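Local structure of farnesyltransferase, putative (3WCA) at residues 205-209 and 220-224; 289-293 and 304-308. The protein probably catalyses the condensation of two farnesyl diphosphate molecules to squalene, a magnesium-dependent, NAD(P)H-consuming step on the way to lanosterol. The protein carries 1 engineered substitution. All coordinates share one frame; numbering follows the deposited sequence.

Interaction 1: residues 205-209 and 220-224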
loop_
_atom_site.group_PDB
_atom_site.type_symbol
_atom_site.label_atom_id
_atom_site.label_comp_id
_atom_site.label_asym_id
_atom_site.label_seq_id
_atom_site.Cartn_x
_atom_site.Cartn_y
_atom_site.Cartn_z
ATOM N N ILE A 205 2.719 3.138 -6.649
ATOM C CA ILE A 205 3.916 2.993 -7.479
ATOM C C ILE A 205 3.702 3.669 -8.840
ATOM O O ILE A 205 4.613 4.313 -9.387
ATOM C CB ILE A 205 4.284 1.487 -7.662
ATOM C CG1 ILE A 205 5.050 1.002 -6.427
ATOM C CG2 ILE A 205 5.139 1.284 -8.924
ATOM C CD1 ILE A 205 5.317 -0.508 -6.399
ATOM N N ILE A 206 2.490 3.537 -9.373
ATOM C CA ILE A 206 2.150 4.150 -10.643
ATOM C C ILE A 206 2.130 5.675 -10.516
ATOM O O ILE A 206 2.736 6.379 -11.333
ATOM C CB ILE A 206 0.768 3.683 -11.140
ATOM C CG1 ILE A 206 0.824 2.205 -11.520
ATOM C CG2 ILE A 206 0.322 4.531 -12.323
ATOM C CD1 ILE A 206 -0.521 1.617 -11.921
ATOM N N ARG A 207 1.439 6.176 -9.493
ATOM C CA ARG A 207 1.323 7.618 -9.264
ATOM C C ARG A 207 2.655 8.295 -8.973
ATOM O O ARG A 207 2.884 9.422 -9.418
ATOM C CB ARG A 207 0.372 7.922 -8.084
ATOM C CG ARG A 207 0.244 9.439 -7.748
ATOM C CD ARG A 207 -0.148 9.703 -6.272
ATOM N NE ARG A 207 0.797 9.083 -5.341
ATOM C CZ ARG A 207 0.520 8.784 -4.070
ATOM N NH1 ARG A 207 -0.684 9.060 -3.574
ATOM N NH2 ARG A 207 1.431 8.176 -3.303
ATOM N N ASP A 208 3.524 7.617 -8.225
ATOM C CA ASP A 208 4.809 8.197 -7.835
ATOM C C ASP A 208 5.992 7.955 -8.770
ATOM O O ASP A 208 7.135 8.189 -8.387
ATOM C CB ASP A 208 5.194 7.722 -6.423
ATOM C CG ASP A 208 4.163 8.113 -5.369
ATOM O OD1 ASP A 208 3.448 9.113 -5.577
ATOM O OD2 ASP A 208 4.078 7.422 -4.324
ATOM N N PHE A 209 5.728 7.501 -9.992
ATOM C CA PHE A 209 6.810 7.247 -10.941
ATOM C C PHE A 209 7.846 8.366 -11.056
ATOM O O PHE A 209 9.034 8.135 -10.849
ATOM C CB PHE A 209 6.254 6.973 -12.339
ATOM C CG PHE A 209 7.325 6.818 -13.394
ATOM C CD1 PHE A 209 7.980 5.608 -13.571
ATOM C CD2 PHE A 209 7.701 7.901 -14.185
ATOM C CE1 PHE A 209 8.989 5.477 -14.515
ATOM C CE2 PHE A 209 8.717 7.772 -15.136
ATOM C CZ PHE A 209 9.356 6.561 -15.297
ATOM N N VAL A 220 13.244 2.728 -8.834
ATOM C CA VAL A 220 12.419 2.172 -9.900
ATOM C C VAL A 220 11.685 0.920 -9.454
ATOM O O VAL A 220 12.290 -0.009 -8.907
ATOM C CB VAL A 220 13.265 1.826 -11.144
ATOM C CG1 VAL A 220 12.425 1.033 -12.135
ATOM C CG2 VAL A 220 13.779 3.094 -11.792
ATOM N N PHE A 221 10.380 0.894 -9.708
ATOM C CA PHE A 221 9.546 -0.234 -9.328
ATOM C C PHE A 221 8.823 -0.846 -10.516
ATOM O O PHE A 221 8.543 -2.039 -10.522
ATOM C CB PHE A 221 8.540 0.207 -8.265
ATOM C CG PHE A 221 9.185 0.709 -7.005
ATOM C CD1 PHE A 221 9.737 -0.184 -6.090
ATOM C CD2 PHE A 221 9.284 2.077 -6.756
ATOM C CE1 PHE A 221 10.385 0.280 -4.933
ATOM C CE2 PHE A 221 9.929 2.553 -5.607
ATOM C CZ PHE A 221 10.483 1.649 -4.693
ATOM N N TRP A 222 8.509 -0.037 -11.519
ATOM C CA TRP A 222 7.830 -0.564 -12.694
ATOM C C TRP A 222 8.699 -1.727 -13.202
ATOM O O TRP A 222 9.916 -1.585 -13.352
ATOM C CB TRP A 222 7.695 0.538 -13.752
ATOM C CG TRP A 222 6.714 1.626 -13.387
ATOM C CD1 TRP A 222 6.314 1.992 -12.127
ATOM C CD2 TRP A 222 6.023 2.497 -14.293
ATOM N NE1 TRP A 222 5.418 3.038 -12.195
ATOM C CE2 TRP A 222 5.223 3.368 -13.513
ATOM C CE3 TRP A 222 6.004 2.631 -15.692
ATOM C CZ2 TRP A 222 4.409 4.358 -14.085
ATOM C CZ3 TRP A 222 5.196 3.615 -16.261
ATOM C CH2 TRP A 222 4.409 4.467 -15.454
ATOM N N PRO A 223 8.087 -2.896 -13.456
ATOM C CA PRO A 223 8.826 -4.070 -13.937
ATOM C C PRO A 223 9.312 -3.980 -15.383
ATOM O O PRO A 223 8.564 -3.589 -16.284
ATOM C CB PRO A 223 7.825 -5.198 -13.740
ATOM C CG PRO A 223 6.536 -4.519 -14.068
ATOM C CD PRO A 223 6.655 -3.212 -13.314
ATOM N N ARG A 224 10.571 -4.347 -15.598
ATOM C CA ARG A 224 11.145 -4.327 -16.939
ATOM C C ARG A 224 10.242 -5.111 -17.893
ATOM O O ARG A 224 9.980 -4.680 -19.011
ATOM C CB ARG A 224 12.545 -4.951 -16.916
ATOM C CG ARG A 224 13.184 -5.133 -18.289
ATOM C CD ARG A 224 14.512 -5.868 -18.180
ATOM N NE ARG A 224 15.518 -5.050 -17.516
ATOM C CZ ARG A 224 16.195 -4.074 -18.108
ATOM N NH1 ARG A 224 15.978 -3.801 -19.388
ATOM N NH2 ARG A 224 17.073 -3.359 -17.415
#

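Interaction 2: residues 289-293 and 304-308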
loop_
_atom_site.group_PDB
_atom_site.type_symbol
_atom_site.label_atom_id
_atom_site.label_comp_id
_atom_site.label_asym_id
_atom_site.label_seq_id
_atom_site.Cartn_x
_atom_site.Cartn_y
_atom_site.Cartn_z
ATOM N N ALA A 289 -9.766 6.129 -7.117
ATOM C CA ALA A 289 -9.935 7.508 -7.583
ATOM C C ALA A 289 -8.608 7.980 -8.182
ATOM O O ALA A 289 -8.585 8.606 -9.251
ATOM C CB ALA A 289 -10.355 8.438 -6.429
ATOM N N THR A 290 -7.506 7.683 -7.501
ATOM C CA THR A 290 -6.192 8.063 -8.002
ATOM C C THR A 290 -5.928 7.359 -9.342
ATOM O O THR A 290 -5.491 7.981 -10.313
ATOM C CB THR A 290 -5.096 7.653 -7.023
ATOM O OG1 THR A 290 -5.272 8.359 -5.796
ATOM C CG2 THR A 290 -3.720 7.967 -7.581
ATOM N N LEU A 291 -6.208 6.061 -9.380
ATOM C CA LEU A 291 -6.005 5.261 -10.568
ATOM C C LEU A 291 -6.801 5.801 -11.760
ATOM O O LEU A 291 -6.308 5.798 -12.890
ATOM C CB LEU A 291 -6.405 3.807 -10.301
ATOM C CG LEU A 291 -5.920 2.826 -11.372
ATOM C CD1 LEU A 291 -4.385 2.689 -11.268
ATOM C CD2 LEU A 291 -6.617 1.480 -11.205
ATOM N N SER A 292 -8.025 6.257 -11.514
ATOM C CA SER A 292 -8.847 6.794 -12.599
ATOM C C SER A 292 -8.256 8.108 -13.100
ATOM O O SER A 292 -8.417 8.465 -14.262
ATOM C CB SER A 292 -10.282 7.029 -12.126
ATOM O OG SER A 292 -10.365 8.143 -11.266
ATOM N N LEU A 293 -7.562 8.818 -12.219
ATOM C CA LEU A 293 -6.942 10.089 -12.566
ATOM C C LEU A 293 -5.601 9.930 -13.282
ATOM O O LEU A 293 -5.283 10.715 -14.172
ATOM C CB LEU A 293 -6.729 10.933 -11.309
ATOM C CG LEU A 293 -7.696 12.090 -11.059
ATOM C CD1 LEU A 293 -9.129 11.590 -10.984
ATOM C CD2 LEU A 293 -7.300 12.786 -9.764
ATOM N N LYS A 304 2.994 14.987 -9.391
ATOM C CA LYS A 304 2.133 14.052 -8.678
ATOM C C LYS A 304 0.674 14.383 -8.918
ATOM O O LYS A 304 0.221 15.480 -8.605
ATOM C CB LYS A 304 2.372 14.082 -7.170
ATOM C CG LYS A 304 1.549 13.009 -6.455
ATOM C CD LYS A 304 1.361 13.264 -4.982
ATOM C CE LYS A 304 2.646 13.140 -4.207
ATOM N NZ LYS A 304 2.357 13.293 -2.751
ATOM N N VAL A 305 -0.063 13.429 -9.464
ATOM C CA VAL A 305 -1.479 13.620 -9.727
ATOM C C VAL A 305 -2.249 13.216 -8.461
ATOM O O VAL A 305 -2.082 12.108 -7.942
ATOM C CB VAL A 305 -1.907 12.773 -10.942
ATOM C CG1 VAL A 305 -3.409 12.840 -11.138
ATOM C CG2 VAL A 305 -1.185 13.291 -12.197
ATOM N N LYS A 306 -3.072 14.137 -7.959
ATOM C CA LYS A 306 -3.848 13.920 -6.739
ATOM C C LYS A 306 -5.312 14.311 -6.860
ATOM O O LYS A 306 -5.665 15.194 -7.634
ATOM C CB LYS A 306 -3.248 14.724 -5.582
ATOM C CG LYS A 306 -2.096 14.040 -4.863
ATOM C CD LYS A 306 -2.006 14.514 -3.414
ATOM C CE LYS A 306 -1.560 13.375 -2.490
ATOM N NZ LYS A 306 -2.509 12.210 -2.542
ATOM N N THR A 307 -6.159 13.653 -6.074
ATOM C CA THR A 307 -7.580 13.958 -6.073
ATOM C C THR A 307 -7.750 15.271 -5.322
ATOM O O THR A 307 -6.835 15.748 -4.659
ATOM C CB THR A 307 -8.391 12.872 -5.338
ATOM O OG1 THR A 307 -8.054 12.885 -3.945
ATOM C CG2 THR A 307 -8.076 11.493 -5.914
ATOM N N THR A 308 -8.919 15.869 -5.430
ATOM C CA THR A 308 -9.151 17.111 -4.714
ATOM C C THR A 308 -9.390 16.781 -3.247
ATOM O O THR A 308 -9.662 15.632 -2.887
ATOM C CB THR A 308 -10.366 17.846 -5.277
ATOM O OG1 THR A 308 -11.557 17.125 -4.945
ATOM C CG2 THR A 308 -10.254 17.945 -6.803
HETATM O O HOH W 1 -4.281 10.734 -5.118
#

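Interaction 1: residues 205-209 and 220-224
Trp222 packs against the C-terminal end of helix 191-207, with CD1 of Phe209 over one face of its indole and the carbonyl of Ile205 at its edge. Phe209 CD1 sits 3.6 Å from Trp222 CE2, and the phenyl plane is tilted by 44° to the six-membered ring. The two side chains cross nearly at right angles. With CG of Phe209 anti to its backbone N (chi1 175°), the phenyl is carried across to the tryptophan, and Phe209 CB also packs 3.6 Å from Trp222 CZ2. At the pyrrole edge Trp222 NE1 donates to Ile205 O at 3.2 Å. The N-H points almost straight at the oxygen (162°), which lies in the indole plane, but the donor stands well above the carbonyl plane.

Ile205 covers the neighbouring ground: its CG2 branch touches both Trp222 CD1, at 3.5 Å, and Phe221 CB, at 3.6 Å. Its CD1 follows Phe221 CB at 3.8 Å, whereas the phenyl of Phe221 leads away from Ile205, and its side chain lies about 5 Å from the magnesium ion that Glu71 and Asp72 bind with Asp68. Within the all-helical squalene synthase fold, Cys249 and Met253 of helix 243-258 also pack on Trp222. Phe301 meets Phe209.

The contact is thus apolar packing with one directional bond: the buried indole N-H is satisfied by a carbonyl near a helix end, which would limit how the ring can turn between its apolar neighbours.

Interaction 2: residues 289-293 and 304-308
Near its C-terminal end, helix 274-294 lies beside an extended, non-helical run, 304-308, with the CA atoms of Thr290 and Thr307 6.4 Å apart and those of Leu293 and Val305 at 7.1 Å. Leu293 makes the broadest connection. Its CB meets CG1 of Val305 at 3.8 Å, a branch standing anti to the valine's backbone N (chi1 174°), where it meets the leucine. Farther out, Leu293 CD2 lies against the backbone of the run, 3.6 Å from Lys306 O, and then borders Thr307. The methyl of Thr307 turns to the helix as well: CG2 packs 3.8 Å from Ala289 CB and also approaches Thr290 and Leu293, while Thr307 OG1 makes a weak hydrogen bond with Thr312 OG1.

In the helical fold of this squalene/phytoene synthase family member, the contact lays the connection from helix 274-294 to helix 309-318 back along the helix it has just left. Thr308 is the N-cap of the second helix, its OG1 bonded to Ala311 N. Helix 322-338 packs on helix 274-294 through Tyr332 and Leu336, which touch Ser292.

One water lies between the segments. It is 2.7 Å from Thr290 OG1, which is also hydrogen-bonded to Met286 O, and accepts a weak, long bond from Lys306 NZ. Inside the helix Ser292 OG donates to Ala289 O at 2.7 Å. That oxygen also takes Leu293 N, and both donors come from the same face of its carbonyl plane.

Interaction 1 is buried and interaction 2 lies at the surface, and their chemistry follows: aromatic packing with a direct indole-to-carbonyl hydrogen bond in the first, aliphatic and methyl contacts with a weak water bridge in the second. Each joins the C-terminal part of a helix, 191-207 or 274-294, to a loop that follows it. The two also touch. Ile206 CD1 packs 4.1 Å from Leu291 CD1 between these helices, and Arg207, salt-bridged to Asp208, lays its CD 3.5 Å from Val305 O. Lys306 NZ comes within 3.8 Å of Arg207 NH1, the Lys306 side chain being about 6 Å from the bound thiodiphosphate analogue, whose negative charge would plausibly favour such a gathering.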